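Local coordinates for protein transcriptional regulator, AraC family (Pseudomonas putida, PDB 3GRA) that probably regulates transcription by binding specific DNA sequences, and is represented here by its DJ-1/PfpI-like domain without the helix-turn-helix DNA-binding part, at residues Tyr6-Ile11 with Asp26-Ala31; Met18-Val23 with Gly106-Ala111; Asn32-Asp37 with Glu182-Ile187; Ser134-Glu137 with Arg143-Pro146. All coordinates share one frame; numbering follows the deposited sequence.

Strand 6-12 leads into helix 18-34, and contact 1 closes this first short loop by laying the helix on the strand. Contact 2 starts earlier on the same helix and reaches far ahead to the end of strand 103-107 and the turn after it. It therefore crosses contact 1, and the two touch through F10 and F21. Contact 3 opens at the C-terminal end of helix 18-34 and closes on helix 178-188. It follows contact 1 in series and crosses contact 2. Contact 4 is a local closure of helix 132-138 on strand 142-144, nested inside the long loop of contact 3. L135 brings it against A111 of contact 2.

Contact 1: Tyr6-Ile11 with Asp26-Ala31; sequences YRVDFI and DVLVTA
L28 reaches from its helix to strand 6-11 with a single methyl group, CD1. This methyl lies 3.5 Å from CG1 of V8 and 3.7 Å from CZ of F10. It comes to the F10 ring at the edge, near the ring plane, and CE2 of F10 is 4.0 Å from L28 CD1. The V8 and L28 side chains cross at a slant, while F10 comes at L28 from the opposite direction. In V8, CG1 sits between the backbone N and the carbonyl carbon (chi1 54°), and this turns the methyl to the helix. F10 points its CB the same way from the next position but one on the strand, so V8 and F10 form one apolar face. All three residues are buried, and no hydrogen bond passes between the segments. The contact is small, about 91 Å² in all, and is made of carbon alone.

Across the strand from this face, R7 and D9 pair in a salt bridge of 2.8 Å between R7 NH2 and D9 OD1. R7 NH2 is also hydrogen-bonded to T42 OG1. Within the helix, the O of D26 accepts from both T30 N and T30 OG1, the latter at 2.8 Å and from above the carbonyl plane.

The arrangement is the strand-to-helix step of a beta-alpha-beta unit made by strand 6-12, helix 18-34 and strand 39-45. V8 also packs on L74, and F10 on V76 and C78, of strand 74-78, and the F10 ring meets F21 edge-to-face. D26 and V29 pack on L55 of the second subunit, while T30 faces helix 178-188.

Contact 2: Met18-Val23 with Gly106-Ala111; sequences MASFTV and GLWNGA
The tight turn after strand 103-107 matches in form, and in its G-L-W-N-G sequence, the nucleophile elbow (G-x-Nuc-x-G) of the DJ-1/PfpI and class I glutaminase families. W108 stands at its apex, where relatives that are enzymes carry a catalytic cysteine. Its backbone angles, phi 68° and psi -87°, are the unusual ones known for that position. The glycines before and after it let the chain fold back closely, with G106 CA only 3.9 Å from G110 CA.

Helix 18-34 packs against this turn through S20. The CB of S20 lies 4.1 Å from CB of L107. L107 CD1 rests on the helix backbone, 3.9 Å from S20 O. At W108, the approach is to the edge of the indole: S20 OG lies near its plane, 3.8 Å from CE3. The W108 ring is also stacked with that of H128. L107 packs further on A164 and L167 of helix 161-176.

The hydroxyl of S20 has its polar partners in S17 OG and in a water. That water lies 2.8 Å from S20 OG and also accepts a weak hydrogen bond from W108 N.

Contact 3: Asn32-Asp37 with Glu182-Ile187; sequences NLLRAD and EGVEEI
L34 carries this contact, and its branches close on G183, V184 and I187. The CB points toward helix 178-188. With CG held anti to the carbonyl carbon (chi1 -54°), the side chain extends across to that helix. CG itself is 4.0 Å from CD1 of I187. Beyond it the two methyls divide the work. L34 CD1 settles on the helix backbone, 3.7 Å from G183 C and 3.9 Å from V184 N. G183 has no side chain, and the methyl can come down on the main chain there. The same CD1 stands 4.4 Å from V184 CG2, a looser touch. CD2 meets only I187 across the contact, with its CD1 at 3.8 Å. L34 and I187 therefore reach toward each other tip to tip, the I187 methyl lying equally near both branches of L34.

No hydrogen bond joins the segments. L34 and I187 are exposed to solvent, whereas V184 is buried.

The contact joins the last turn of helix 18-34 to the C-terminal helix 178-188. R35 is the first residue to leave the helical conformation. N32 OD1 then accepts from the backbone N of S38 and of F39, tying the helix end to the start of strand 39-45. T30, one turn back, packs on V184 and I187, and L180 of the C-terminal helix touches L34 and R35.

Contact 4: Ser134-Glu137 with Arg143-Pro146; sequences SLSE and RITP
L135 overlaps the end of I144 with its CD2 methyl, which is 3.6 Å from I144 CD1. The CG of L135 follows at 4.0 Å from the same CD1. The two side chains slide past each other in opposite directions, alongside rather than end on. In L135, CG is anti to the backbone N (chi1 173°), and the side chain thereby leaves the helix on the side of the strand. I144 bends at its tip (chi2 -61°), which lays CD1 against L135.

S136 touches the isoleucine further back, mainly at CG1. Its OG is 3.8 Å from I144 CG1 and 4.1 Å from I144 CD1. This hydroxyl is hydrogen-bonded to R132 O, one turn earlier in the same helix.

The segments belong to a small beta-alpha-beta unit formed by strand 123-125, helix 132-138 and strand 142-144. The two strands run parallel, the second only weakly bonded, and the helix packs on I144 of that second strand. I144 is the residue that turns to the helix, while the CB of R143 points away and its NH1 forms a salt bridge with D122. L135 also packs on I127, and its side chain lies about 10 Å from that of D91, a residue known to bind magnesium although none is bound to this chain; the contact is near that site rather than in it.

L135 and I144 meet carbon against carbon, and no hydrogen bond crosses the contact. The one polar atom that joins in, S136 OG, is already bonded within its own helix, and can rest on the isoleucine by van der Waals contact alone.

Contact 1: Tyr6-Ile11 with Asp26-Ala31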
# COMPACT_ATOMS: atom_id res chain seq x y z
N TYR A 6 0.93 16.65 13.91
CA TYR A 6 0.10 16.96 12.75
C TYR A 6 -0.81 15.74 12.52
O TYR A 6 -0.33 14.62 12.35
CB TYR A 6 1.00 17.21 11.53
CG TYR A 6 0.27 17.83 10.35
CD1 TYR A 6 -0.10 19.17 10.35
CD2 TYR A 6 -0.08 17.05 9.25
CE1 TYR A 6 -0.80 19.73 9.28
CE2 TYR A 6 -0.78 17.58 8.18
CZ TYR A 6 -1.14 18.92 8.19
OH TYR A 6 -1.83 19.41 7.11
N ARG A 7 -2.12 15.96 12.55
CA ARG A 7 -3.09 14.87 12.37
C ARG A 7 -3.62 14.74 10.95
O ARG A 7 -4.24 15.66 10.43
CB ARG A 7 -4.30 15.06 13.30
CG ARG A 7 -4.14 14.48 14.70
CD ARG A 7 -5.50 14.06 15.26
NE ARG A 7 -6.16 13.10 14.37
CZ ARG A 7 -5.83 11.81 14.26
NH1 ARG A 7 -4.85 11.32 14.99
NH2 ARG A 7 -6.47 11.03 13.40
N VAL A 8 -3.38 13.59 10.33
CA VAL A 8 -3.87 13.36 8.97
C VAL A 8 -4.59 12.02 8.81
O VAL A 8 -4.05 10.97 9.13
CB VAL A 8 -2.71 13.44 7.95
CG1 VAL A 8 -1.61 12.49 8.37
CG2 VAL A 8 -3.22 13.09 6.54
N ASP A 9 -5.82 12.08 8.33
CA ASP A 9 -6.63 10.89 8.10
C ASP A 9 -6.82 10.63 6.60
O ASP A 9 -6.89 11.56 5.80
CB ASP A 9 -8.00 11.02 8.76
CG ASP A 9 -7.98 10.62 10.23
OD1 ASP A 9 -6.90 10.21 10.73
OD2 ASP A 9 -9.04 10.72 10.88
N PHE A 10 -6.92 9.36 6.24
CA PHE A 10 -7.06 8.95 4.85
C PHE A 10 -8.37 8.22 4.60
O PHE A 10 -8.60 7.15 5.16
CB PHE A 10 -5.90 8.02 4.47
CG PHE A 10 -4.54 8.65 4.60
CD1 PHE A 10 -3.93 9.26 3.51
CD2 PHE A 10 -3.85 8.59 5.81
CE1 PHE A 10 -2.65 9.80 3.61
CE2 PHE A 10 -2.56 9.13 5.93
CZ PHE A 10 -1.96 9.73 4.83
N ILE A 11 -9.22 8.79 3.75
CA ILE A 11 -10.47 8.12 3.42
C ILE A 11 -10.17 7.12 2.30
O ILE A 11 -9.83 7.52 1.18
CB ILE A 11 -11.55 9.11 2.95
CG1 ILE A 11 -11.90 10.08 4.08
CG2 ILE A 11 -12.82 8.35 2.55
CD1 ILE A 11 -12.81 11.19 3.66
N ASP A 26 4.23 5.44 4.65
CA ASP A 26 5.61 5.14 4.95
C ASP A 26 6.30 6.45 5.34
O ASP A 26 6.94 6.54 6.39
CB ASP A 26 6.28 4.52 3.73
CG ASP A 26 7.22 3.39 4.08
OD1 ASP A 26 7.44 3.16 5.30
OD2 ASP A 26 7.74 2.73 3.16
N VAL A 27 6.14 7.47 4.50
CA VAL A 27 6.73 8.78 4.74
C VAL A 27 6.37 9.34 6.12
O VAL A 27 7.23 9.82 6.84
CB VAL A 27 6.27 9.81 3.68
CG1 VAL A 27 6.83 11.18 4.00
CG2 VAL A 27 6.71 9.36 2.29
N LEU A 28 5.09 9.27 6.48
CA LEU A 28 4.64 9.78 7.76
C LEU A 28 5.10 8.92 8.94
O LEU A 28 5.35 9.43 10.03
CB LEU A 28 3.11 9.92 7.76
CG LEU A 28 2.52 10.73 6.61
CD1 LEU A 28 1.00 10.74 6.73
CD2 LEU A 28 3.07 12.16 6.61
N VAL A 29 5.21 7.61 8.74
CA VAL A 29 5.67 6.75 9.82
C VAL A 29 7.18 6.94 9.97
O VAL A 29 7.68 7.19 11.08
CB VAL A 29 5.35 5.26 9.53
CG1 VAL A 29 5.97 4.38 10.59
CG2 VAL A 29 3.83 5.05 9.51
N THR A 30 7.91 6.86 8.86
CA THR A 30 9.35 7.03 8.87
C THR A 30 9.72 8.38 9.50
O THR A 30 10.72 8.50 10.20
CB THR A 30 9.93 6.96 7.45
OG1 THR A 30 9.59 5.69 6.87
CG2 THR A 30 11.45 7.11 7.46
N ALA A 31 8.89 9.39 9.25
CA ALA A 31 9.14 10.71 9.81
C ALA A 31 9.15 10.57 11.32
O ALA A 31 10.01 11.12 12.00
CB ALA A 31 8.05 11.69 9.38

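Contact 2: Met18-Val23 with Gly106-Ala111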
# COMPACT_ATOMS: atom_id res chain seq x y z
N MSE A 18 -3.36 0.95 -3.60
CA MSE A 18 -2.69 0.56 -2.35
C MSE A 18 -1.28 1.12 -2.23
O MSE A 18 -0.82 1.47 -1.14
CB MSE A 18 -2.63 -0.97 -2.22
CG MSE A 18 -1.86 -1.44 -0.99
SE MSE A 18 -2.75 -1.24 0.56
CE MSE A 18 -3.43 -2.89 0.64
N ALA A 19 -0.60 1.19 -3.37
CA ALA A 19 0.77 1.69 -3.45
C ALA A 19 0.81 3.19 -3.14
O ALA A 19 1.78 3.68 -2.56
CB ALA A 19 1.34 1.42 -4.84
N SER A 20 -0.23 3.91 -3.53
CA SER A 20 -0.28 5.33 -3.26
C SER A 20 -0.43 5.51 -1.76
O SER A 20 0.30 6.28 -1.12
CB SER A 20 -1.47 5.99 -3.98
OG SER A 20 -1.24 6.08 -5.36
N PHE A 21 -1.36 4.77 -1.19
CA PHE A 21 -1.62 4.87 0.24
C PHE A 21 -0.46 4.41 1.13
O PHE A 21 -0.10 5.11 2.08
CB PHE A 21 -2.87 4.07 0.60
CG PHE A 21 -3.20 4.11 2.06
CD1 PHE A 21 -3.43 5.32 2.71
CD2 PHE A 21 -3.25 2.94 2.80
CE1 PHE A 21 -3.71 5.36 4.06
CE2 PHE A 21 -3.54 2.96 4.16
CZ PHE A 21 -3.77 4.17 4.79
N THR A 22 0.12 3.26 0.83
CA THR A 22 1.22 2.73 1.64
C THR A 22 2.50 3.56 1.55
O THR A 22 3.22 3.69 2.54
CB THR A 22 1.53 1.27 1.28
OG1 THR A 22 2.00 1.19 -0.07
CG2 THR A 22 0.29 0.41 1.44
N VAL A 23 2.80 4.12 0.39
CA VAL A 23 4.00 4.93 0.31
C VAL A 23 3.81 6.25 1.08
O VAL A 23 4.71 6.71 1.78
CB VAL A 23 4.40 5.22 -1.16
CG1 VAL A 23 3.40 6.15 -1.81
CG2 VAL A 23 5.80 5.83 -1.19
N GLY A 106 -5.85 14.45 -1.99
CA GLY A 106 -6.29 13.35 -2.83
C GLY A 106 -5.16 12.61 -3.53
O GLY A 106 -4.24 13.24 -4.07
N LEU A 107 -5.22 11.28 -3.52
CA LEU A 107 -4.20 10.44 -4.16
C LEU A 107 -4.83 9.72 -5.34
O LEU A 107 -5.99 9.32 -5.28
CB LEU A 107 -3.62 9.42 -3.16
CG LEU A 107 -3.12 9.98 -1.81
CD1 LEU A 107 -2.62 8.82 -0.94
CD2 LEU A 107 -1.98 11.02 -2.03
N TRP A 108 -4.05 9.56 -6.41
CA TRP A 108 -4.48 8.92 -7.65
C TRP A 108 -5.53 9.82 -8.33
O TRP A 108 -5.16 10.64 -9.17
CB TRP A 108 -5.04 7.52 -7.40
CG TRP A 108 -5.12 6.71 -8.67
CD1 TRP A 108 -6.13 6.72 -9.60
CD2 TRP A 108 -4.09 5.86 -9.21
NE1 TRP A 108 -5.79 5.94 -10.68
CE2 TRP A 108 -4.55 5.40 -10.47
CE3 TRP A 108 -2.83 5.45 -8.74
CZ2 TRP A 108 -3.77 4.55 -11.28
CZ3 TRP A 108 -2.06 4.60 -9.55
CH2 TRP A 108 -2.54 4.16 -10.80
N ASN A 109 -6.80 9.68 -7.98
CA ASN A 109 -7.84 10.56 -8.55
C ASN A 109 -8.70 11.21 -7.48
O ASN A 109 -9.76 11.76 -7.78
CB ASN A 109 -8.74 9.82 -9.54
CG ASN A 109 -9.33 8.56 -8.98
OD1 ASN A 109 -9.78 8.53 -7.83
ND2 ASN A 109 -9.32 7.50 -9.78
N GLY A 110 -8.24 11.17 -6.23
CA GLY A 110 -9.02 11.78 -5.16
C GLY A 110 -9.32 13.25 -5.45
O GLY A 110 -10.30 13.80 -4.95
N ALA A 111 -8.48 13.90 -6.24
CA ALA A 111 -8.70 15.29 -6.56
C ALA A 111 -10.00 15.43 -7.33
O ALA A 111 -10.63 16.49 -7.30
CB ALA A 111 -7.53 15.84 -7.37
O HOH W 1 -1.43 8.79 -5.92

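Contact 3: Asn32-Asp37 with Glu182-Ile187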
# COMPACT_ATOMS: atom_id res chain seq x y z
N ASN A 32 8.17 9.84 11.85
CA ASN A 32 8.06 9.61 13.29
C ASN A 32 9.25 8.82 13.83
O ASN A 32 9.67 9.02 14.97
CB ASN A 32 6.78 8.83 13.61
CG ASN A 32 5.53 9.67 13.49
OD1 ASN A 32 5.54 10.87 13.81
ND2 ASN A 32 4.44 9.06 13.06
N LEU A 33 9.77 7.93 12.99
CA LEU A 33 10.91 7.10 13.37
C LEU A 33 12.11 7.96 13.76
O LEU A 33 12.88 7.59 14.66
CB LEU A 33 11.29 6.19 12.20
CG LEU A 33 11.89 4.83 12.54
CD1 LEU A 33 10.75 3.82 12.70
CD2 LEU A 33 12.84 4.36 11.46
N LEU A 34 12.26 9.10 13.09
CA LEU A 34 13.37 10.02 13.33
C LEU A 34 12.98 11.17 14.25
O LEU A 34 13.83 11.74 14.93
CB LEU A 34 13.87 10.57 12.00
CG LEU A 34 14.26 9.54 10.94
CD1 LEU A 34 14.58 10.25 9.63
CD2 LEU A 34 15.44 8.73 11.43
N ARG A 35 11.70 11.51 14.26
CA ARG A 35 11.18 12.58 15.10
C ARG A 35 9.84 12.13 15.67
O ARG A 35 8.84 12.10 14.97
CB ARG A 35 10.98 13.85 14.29
CG ARG A 35 10.50 15.04 15.10
CD ARG A 35 10.13 16.20 14.18
NE ARG A 35 9.69 17.39 14.88
CZ ARG A 35 8.60 17.47 15.64
NH1 ARG A 35 7.82 16.40 15.79
NH2 ARG A 35 8.28 18.61 16.23
N ALA A 36 9.84 11.78 16.96
CA ALA A 36 8.65 11.30 17.65
C ALA A 36 7.41 12.17 17.52
O ALA A 36 7.49 13.40 17.48
CB ALA A 36 8.97 11.07 19.12
N ASP A 37 6.26 11.50 17.47
CA ASP A 37 4.94 12.11 17.35
C ASP A 37 4.84 13.33 16.44
O ASP A 37 4.26 14.35 16.80
CB ASP A 37 4.36 12.44 18.73
CG ASP A 37 5.23 13.39 19.51
OD1 ASP A 37 5.55 14.48 18.99
OD2 ASP A 37 5.60 13.05 20.66
N GLU A 182 14.72 15.16 4.18
CA GLU A 182 15.91 14.61 3.55
C GLU A 182 16.29 13.32 4.25
O GLU A 182 16.72 12.36 3.61
CB GLU A 182 17.07 15.62 3.63
CG GLU A 182 18.29 15.21 2.83
CD GLU A 182 19.54 16.02 3.18
OE1 GLU A 182 20.56 15.87 2.46
OE2 GLU A 182 19.51 16.78 4.17
N GLY A 183 16.13 13.29 5.57
CA GLY A 183 16.47 12.10 6.33
C GLY A 183 15.50 10.96 6.07
O GLY A 183 15.90 9.80 6.02
N VAL A 184 14.23 11.31 5.91
CA VAL A 184 13.18 10.34 5.64
C VAL A 184 13.45 9.67 4.30
O VAL A 184 13.37 8.45 4.16
CB VAL A 184 11.79 11.02 5.56
CG1 VAL A 184 10.75 10.02 5.10
CG2 VAL A 184 11.42 11.60 6.92
N GLU A 185 13.77 10.50 3.32
CA GLU A 185 14.06 10.05 1.96
C GLU A 185 15.23 9.06 1.92
O GLU A 185 15.19 8.08 1.16
CB GLU A 185 14.35 11.26 1.08
CG GLU A 185 14.73 10.93 -0.36
CD GLU A 185 14.80 12.18 -1.23
OE1 GLU A 185 15.23 12.08 -2.39
OE2 GLU A 185 14.41 13.26 -0.74
N GLU A 186 16.26 9.30 2.72
CA GLU A 186 17.43 8.42 2.75
C GLU A 186 17.03 6.99 3.11
O GLU A 186 17.50 6.03 2.50
CB GLU A 186 18.46 8.94 3.77
CG GLU A 186 19.02 10.32 3.44
CD GLU A 186 19.62 10.39 2.05
OE1 GLU A 186 20.58 9.64 1.77
OE2 GLU A 186 19.14 11.21 1.24
N ILE A 187 16.17 6.86 4.11
CA ILE A 187 15.70 5.56 4.56
C ILE A 187 14.87 4.87 3.47
O ILE A 187 15.24 3.82 2.97
CB ILE A 187 14.86 5.70 5.84
CG1 ILE A 187 15.66 6.47 6.90
CG2 ILE A 187 14.45 4.33 6.35
CD1 ILE A 187 14.91 6.73 8.19

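Contact 4: Ser134-Glu137 with Arg143-Pro146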
# COMPACT_ATOMS: atom_id res chain seq x y z
N SER A 134 -12.89 14.80 -16.94
CA SER A 134 -14.06 14.97 -16.09
C SER A 134 -13.88 16.05 -15.04
O SER A 134 -14.80 16.82 -14.78
CB SER A 134 -14.40 13.65 -15.39
OG SER A 134 -14.53 12.60 -16.33
N LEU A 135 -12.69 16.10 -14.43
CA LEU A 135 -12.37 17.09 -13.40
C LEU A 135 -12.47 18.52 -13.92
O LEU A 135 -12.91 19.41 -13.21
CB LEU A 135 -10.97 16.85 -12.84
CG LEU A 135 -10.43 17.90 -11.86
CD1 LEU A 135 -11.44 18.11 -10.72
CD2 LEU A 135 -9.09 17.46 -11.30
N SER A 136 -12.03 18.72 -15.16
CA SER A 136 -12.07 20.04 -15.78
C SER A 136 -13.50 20.40 -16.15
O SER A 136 -13.91 21.55 -16.03
CB SER A 136 -11.20 20.05 -17.05
OG SER A 136 -9.84 19.78 -16.75
N GLU A 137 -14.26 19.40 -16.59
CA GLU A 137 -15.66 19.59 -16.97
C GLU A 137 -16.53 19.94 -15.78
O GLU A 137 -17.44 20.77 -15.89
CB GLU A 137 -16.20 18.32 -17.66
CG GLU A 137 -15.86 18.22 -19.14
CD GLU A 137 -16.03 16.81 -19.69
OE1 GLU A 137 -17.00 16.13 -19.31
OE2 GLU A 137 -15.19 16.39 -20.50
N ARG A 143 -7.25 24.22 -11.75
CA ARG A 143 -6.16 24.07 -12.71
C ARG A 143 -5.53 22.70 -12.57
O ARG A 143 -5.39 22.17 -11.47
CB ARG A 143 -5.11 25.16 -12.49
CG ARG A 143 -5.72 26.55 -12.48
CD ARG A 143 -4.72 27.60 -12.07
NE ARG A 143 -4.39 27.52 -10.65
CZ ARG A 143 -4.98 28.23 -9.70
NH1 ARG A 143 -5.96 29.08 -10.01
NH2 ARG A 143 -4.58 28.11 -8.44
N ILE A 144 -5.16 22.11 -13.70
CA ILE A 144 -4.53 20.81 -13.71
C ILE A 144 -3.04 21.03 -13.86
O ILE A 144 -2.57 21.58 -14.87
CB ILE A 144 -5.01 19.95 -14.90
CG1 ILE A 144 -6.54 19.91 -14.94
CG2 ILE A 144 -4.46 18.54 -14.77
CD1 ILE A 144 -7.16 19.31 -13.72
N THR A 145 -2.28 20.63 -12.84
CA THR A 145 -0.83 20.78 -12.87
C THR A 145 -0.23 19.71 -13.77
O THR A 145 -0.61 18.55 -13.70
CB THR A 145 -0.22 20.57 -11.48
OG1 THR A 145 -0.92 21.38 -10.52
CG2 THR A 145 1.27 20.95 -11.50
N PRO A 146 0.72 20.10 -14.64
CA PRO A 146 1.33 19.08 -15.50
C PRO A 146 2.46 18.34 -14.78
O PRO A 146 3.58 18.29 -15.28
CB PRO A 146 1.82 19.90 -16.70
CG PRO A 146 2.13 21.22 -16.10
CD PRO A 146 1.04 21.46 -15.09